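3-deoxy-d-manno-octulosonic-acid transferase (Acinetobacter baumannii, PDB 4BFC) probably transfers Kdo from CMP-Kdo to lipid A precursors during lipopolysaccharide synthesis, the present fragment being its C-terminal CMP-Kdo-binding domain. Local coordinates at residues 91-102 and 110-121. Sequence-based numbering, arbitrary orientation.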
loop_
_atom_site.group_PDB
_atom_site.type_symbol
_atom_site.label_atom_id
_atom_site.label_comp_id
_atom_site.label_asym_id
_atom_site.label_seq_id
_atom_site.Cartn_x
_atom_site.Cartn_y
_atom_site.Cartn_z
ATOM N N CYS A 91 15.122 13.256 -11.353
ATOM C CA CYS A 91 15.332 14.725 -11.458
ATOM C C CYS A 91 16.746 15.028 -11.938
ATOM O O CYS A 91 16.937 15.859 -12.835
ATOM C CB CYS A 91 15.103 15.353 -10.078
ATOM S SG CYS A 91 13.381 15.276 -9.564
ATOM N N GLN A 92 17.716 14.375 -11.290
ATOM C CA GLN A 92 19.137 14.521 -11.651
ATOM C C GLN A 92 19.433 14.188 -13.088
ATOM O O GLN A 92 20.204 14.927 -13.726
ATOM C CB GLN A 92 19.999 13.679 -10.735
ATOM C CG GLN A 92 20.107 14.243 -9.310
ATOM C CD GLN A 92 20.518 15.697 -9.216
ATOM O OE1 GLN A 92 19.686 16.608 -9.218
ATOM N NE2 GLN A 92 21.810 15.923 -9.110
ATOM N N ASN A 93 18.844 13.118 -13.597
ATOM C CA ASN A 93 19.031 12.693 -14.993
ATOM C C ASN A 93 18.407 13.610 -16.019
ATOM O O ASN A 93 18.811 13.642 -17.180
ATOM C CB ASN A 93 18.565 11.270 -15.185
ATOM C CG ASN A 93 19.553 10.273 -14.593
ATOM O OD1 ASN A 93 20.566 10.666 -13.991
ATOM N ND2 ASN A 93 19.278 8.993 -14.766
ATOM N N LEU A 94 17.419 14.373 -15.571
ATOM C CA LEU A 94 16.773 15.325 -16.428
ATOM C C LEU A 94 17.551 16.636 -16.413
ATOM O O LEU A 94 17.114 17.613 -17.010
ATOM C CB LEU A 94 15.295 15.507 -15.999
ATOM C CG LEU A 94 14.337 14.540 -16.687
ATOM C CD1 LEU A 94 12.992 14.566 -15.969
ATOM C CD2 LEU A 94 14.094 14.783 -18.181
ATOM N N ASN A 95 18.679 16.657 -15.712
ATOM C CA ASN A 95 19.509 17.879 -15.517
ATOM C C ASN A 95 18.777 19.095 -14.947
ATOM O O ASN A 95 18.960 20.230 -15.403
ATOM C CB ASN A 95 20.251 18.235 -16.818
ATOM C CG ASN A 95 21.138 17.110 -17.280
ATOM O OD1 ASN A 95 21.938 16.598 -16.507
ATOM N ND2 ASN A 95 21.006 16.709 -18.547
ATOM N N LEU A 96 17.929 18.870 -13.938
ATOM C CA LEU A 96 17.167 19.937 -13.368
ATOM C C LEU A 96 17.786 20.195 -12.009
ATOM O O LEU A 96 18.136 19.210 -11.311
ATOM C CB LEU A 96 15.674 19.515 -13.234
ATOM C CG LEU A 96 14.920 19.267 -14.553
ATOM C CD1 LEU A 96 13.566 18.563 -14.327
ATOM C CD2 LEU A 96 14.761 20.607 -15.266
ATOM N N ILE A 97 17.925 21.449 -11.627
ATOM C CA ILE A 97 18.471 21.812 -10.325
ATOM C C ILE A 97 17.439 21.406 -9.263
ATOM O O ILE A 97 16.324 21.964 -9.249
ATOM C CB ILE A 97 18.832 23.304 -10.235
ATOM C CG1 ILE A 97 20.004 23.630 -11.198
ATOM C CG2 ILE A 97 19.136 23.704 -8.783
ATOM C CD1 ILE A 97 20.259 25.112 -11.404
ATOM N N THR A 98 17.816 20.503 -8.347
ATOM C CA THR A 98 16.860 19.864 -7.404
ATOM C C THR A 98 17.358 19.957 -5.959
ATOM O O THR A 98 18.522 19.597 -5.690
ATOM C CB THR A 98 16.702 18.383 -7.783
ATOM O OG1 THR A 98 16.392 18.257 -9.182
ATOM C CG2 THR A 98 15.553 17.627 -6.938
ATOM N N HIS A 99 16.539 20.532 -5.094
ATOM C CA HIS A 99 16.780 20.644 -3.659
ATOM C C HIS A 99 15.809 19.778 -2.923
ATOM O O HIS A 99 14.706 19.414 -3.446
ATOM C CB HIS A 99 16.740 22.103 -3.242
ATOM C CG HIS A 99 17.787 22.910 -3.951
ATOM N ND1 HIS A 99 19.121 22.610 -3.886
ATOM C CD2 HIS A 99 17.660 23.939 -4.869
ATOM C CE1 HIS A 99 19.797 23.476 -4.694
ATOM N NE2 HIS A 99 18.905 24.269 -5.289
ATOM N N ARG A 100 16.235 19.335 -1.742
ATOM C CA ARG A 100 15.505 18.265 -0.985
ATOM C C ARG A 100 15.091 18.659 0.415
ATOM O O ARG A 100 15.913 19.142 1.221
ATOM C CB ARG A 100 16.363 16.984 -0.877
ATOM C CG ARG A 100 16.873 16.417 -2.178
ATOM C CD ARG A 100 17.713 15.191 -1.920
ATOM N NE ARG A 100 16.832 14.073 -1.607
ATOM C CZ ARG A 100 17.135 12.761 -1.828
ATOM N NH1 ARG A 100 18.312 12.377 -2.341
ATOM N NH2 ARG A 100 16.208 11.807 -1.576
ATOM N N ARG A 101 13.813 18.512 0.744
ATOM C CA ARG A 101 13.326 18.766 2.070
ATOM C C ARG A 101 14.111 17.894 3.076
ATOM O O ARG A 101 14.430 18.364 4.159
ATOM C CB ARG A 101 11.809 18.401 2.133
ATOM C CG ARG A 101 11.128 18.577 3.470
ATOM C CD ARG A 101 11.168 20.035 3.928
ATOM N NE ARG A 101 10.149 20.282 4.913
ATOM C CZ ARG A 101 9.980 21.463 5.497
ATOM N NH1 ARG A 101 10.828 22.440 5.212
ATOM N NH2 ARG A 101 8.997 21.621 6.372
ATOM N N SER A 102 14.419 16.657 2.700
ATOM C CA SER A 102 15.107 15.757 3.670
ATOM C C SER A 102 16.479 16.219 4.091
ATOM O O SER A 102 17.000 15.703 5.107
ATOM C CB SER A 102 15.243 14.358 3.107
ATOM O OG SER A 102 16.111 14.245 2.014
ATOM N N SER A 110 17.565 29.423 -7.786
ATOM C CA SER A 110 18.047 28.479 -8.768
ATOM C C SER A 110 17.275 27.168 -8.873
ATOM O O SER A 110 17.510 26.375 -9.778
ATOM C CB SER A 110 19.513 28.065 -8.499
ATOM O OG SER A 110 19.735 27.882 -7.106
ATOM N N THR A 111 16.449 26.940 -7.877
ATOM C CA THR A 111 15.772 25.651 -7.785
ATOM C C THR A 111 14.728 25.510 -8.849
ATOM O O THR A 111 13.864 26.408 -9.011
ATOM C CB THR A 111 15.019 25.567 -6.481
ATOM O OG1 THR A 111 15.937 25.729 -5.407
ATOM C CG2 THR A 111 14.292 24.176 -6.397
ATOM N N GLN A 112 14.792 24.388 -9.520
ATOM C CA GLN A 112 13.851 24.075 -10.614
ATOM C C GLN A 112 12.855 23.058 -10.089
ATOM O O GLN A 112 11.676 23.073 -10.471
ATOM C CB GLN A 112 14.587 23.532 -11.803
ATOM C CG GLN A 112 15.459 24.604 -12.484
ATOM C CD GLN A 112 16.130 24.122 -13.772
ATOM O OE1 GLN A 112 16.986 23.199 -13.766
ATOM N NE2 GLN A 112 15.728 24.711 -14.901
ATOM N N VAL A 113 13.357 22.116 -9.281
ATOM C CA VAL A 113 12.446 21.085 -8.693
ATOM C C VAL A 113 12.759 21.058 -7.195
ATOM O O VAL A 113 13.926 21.003 -6.803
ATOM C CB VAL A 113 12.699 19.686 -9.288
ATOM C CG1 VAL A 113 11.816 18.590 -8.597
ATOM C CG2 VAL A 113 12.455 19.689 -10.803
ATOM N N TYR A 114 11.729 21.106 -6.376
ATOM C CA TYR A 114 11.902 20.872 -4.986
ATOM C C TYR A 114 11.336 19.500 -4.680
ATOM O O TYR A 114 10.116 19.303 -4.789
ATOM C CB TYR A 114 11.143 21.948 -4.223
ATOM C CG TYR A 114 11.460 21.921 -2.759
ATOM C CD1 TYR A 114 12.740 22.244 -2.287
ATOM C CD2 TYR A 114 10.480 21.519 -1.826
ATOM C CE1 TYR A 114 13.026 22.218 -0.902
ATOM C CE2 TYR A 114 10.724 21.520 -0.453
ATOM C CZ TYR A 114 12.040 21.828 -0.005
ATOM O OH TYR A 114 12.260 21.815 1.361
ATOM N N LEU A 115 12.228 18.570 -4.339
ATOM C CA LEU A 115 11.752 17.235 -3.923
ATOM C C LEU A 115 11.342 17.276 -2.453
ATOM O O LEU A 115 12.193 17.452 -1.519
ATOM C CB LEU A 115 12.805 16.213 -4.177
ATOM C CG LEU A 115 12.510 14.786 -3.765
ATOM C CD1 LEU A 115 11.236 14.222 -4.462
ATOM C CD2 LEU A 115 13.721 13.919 -4.141
ATOM N N ALA A 116 10.040 17.171 -2.222
ATOM C CA ALA A 116 9.484 17.197 -0.887
ATOM C C ALA A 116 9.466 15.787 -0.263
ATOM O O ALA A 116 8.410 15.126 -0.061
ATOM C CB ALA A 116 8.097 17.917 -0.855
ATOM N N ASP A 117 10.655 15.310 -0.001
ATOM C CA ASP A 117 10.927 13.929 0.435
ATOM C C ASP A 117 10.886 13.847 1.960
ATOM O O ASP A 117 11.942 13.533 2.606
ATOM C CB ASP A 117 12.205 13.360 -0.185
ATOM C CG ASP A 117 13.480 14.182 0.106
ATOM O OD1 ASP A 117 13.368 15.363 0.507
ATOM O OD2 ASP A 117 14.542 13.548 0.007
ATOM N N SER A 118 9.683 14.020 2.492
ATOM C CA SER A 118 9.429 13.947 3.928
ATOM C C SER A 118 8.061 13.325 4.188
ATOM O O SER A 118 7.273 13.153 3.290
ATOM C CB SER A 118 9.467 15.356 4.475
ATOM O OG SER A 118 8.320 16.121 4.056
ATOM N N MET A 119 7.744 12.980 5.442
ATOM C CA MET A 119 6.479 12.337 5.697
ATOM C C MET A 119 5.522 13.316 6.388
ATOM O O MET A 119 5.943 14.162 7.198
ATOM C CB MET A 119 6.709 11.030 6.487
ATOM C CG MET A 119 7.465 9.955 5.684
ATOM S SD MET A 119 7.062 8.331 6.304
ATOM C CE MET A 119 8.639 7.488 6.118
ATOM N N GLY A 120 4.266 13.353 5.963
ATOM C CA GLY A 120 3.222 14.048 6.693
ATOM C C GLY A 120 3.026 15.518 6.361
ATOM O O GLY A 120 2.345 16.232 7.090
ATOM N N GLU A 121 3.642 15.980 5.270
ATOM C CA GLU A 121 3.645 17.404 4.988
ATOM C C GLU A 121 2.948 17.803 3.682
ATOM O O GLU A 121 2.982 18.972 3.278
ATOM C CB GLU A 121 5.090 17.912 4.967
ATOM C CG GLU A 121 5.945 17.637 6.166
ATOM C CD GLU A 121 7.201 18.503 6.145
ATOM O OE1 GLU A 121 8.123 18.209 5.379
ATOM O OE2 GLU A 121 7.237 19.522 6.886
HETATM O O HOH W 1 19.257 23.482 -14.944
#
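Parallel beta pairing at one border of the domain's central sheet joins strand 98-100 to strand 113-115, with Thr98 opposite Val113, His99 opposite Tyr114 and Arg100 opposite Leu115. The segment axes are 25° apart, and the backbone bonds switch partners as parallel strands require: His99 N donates to Val113 O, Leu115 N to His99 O, and Arg101 N to Leu115 O. At the entrance Ile97 O accepts from both Gln112 N and Val113 N. The extended Gln112 side chain returns the bond: its OE1 takes Ile97 N at 2.9 Å on an in-plane lone pair, while its NE2 reaches Leu66 O and Asn67 OD1. Cys91, in the last turn of helix 84-93, and Leu96, in the loop that follows, pack on the two methyls of Val113, SG to CG1 at 3.8 Å and CD1 to CG2 at 3.9 Å. In this Rossmann-like domain, consistent with the GT-B architecture of Kdo transferases, 98-100 is one of the two outermost strands within the chain and 113-115 lies between it and strand 72-78. Beyond the strands, Asp117 gathers donors. Arg100 NE and NH2 converge on its OD2, both at 2.9 Å, NE from above the carboxylate plane and NH2 from the anti side; NH2 also salt-bridges Asp85. Ser102 OG donates to OD2 on the syn side at 2.6 Å, and Ser102 N to OD1. Arg101, bent at chi2 (61°), instead passes Tyr114 OH and grips Glu121 side-on, NE to OE1 at 2.9 Å and NH2 to OE2 at 2.8 Å, both oxygens close to the guanidinium plane. The Tyr114 hydroxyl itself bonds to Gln105 O.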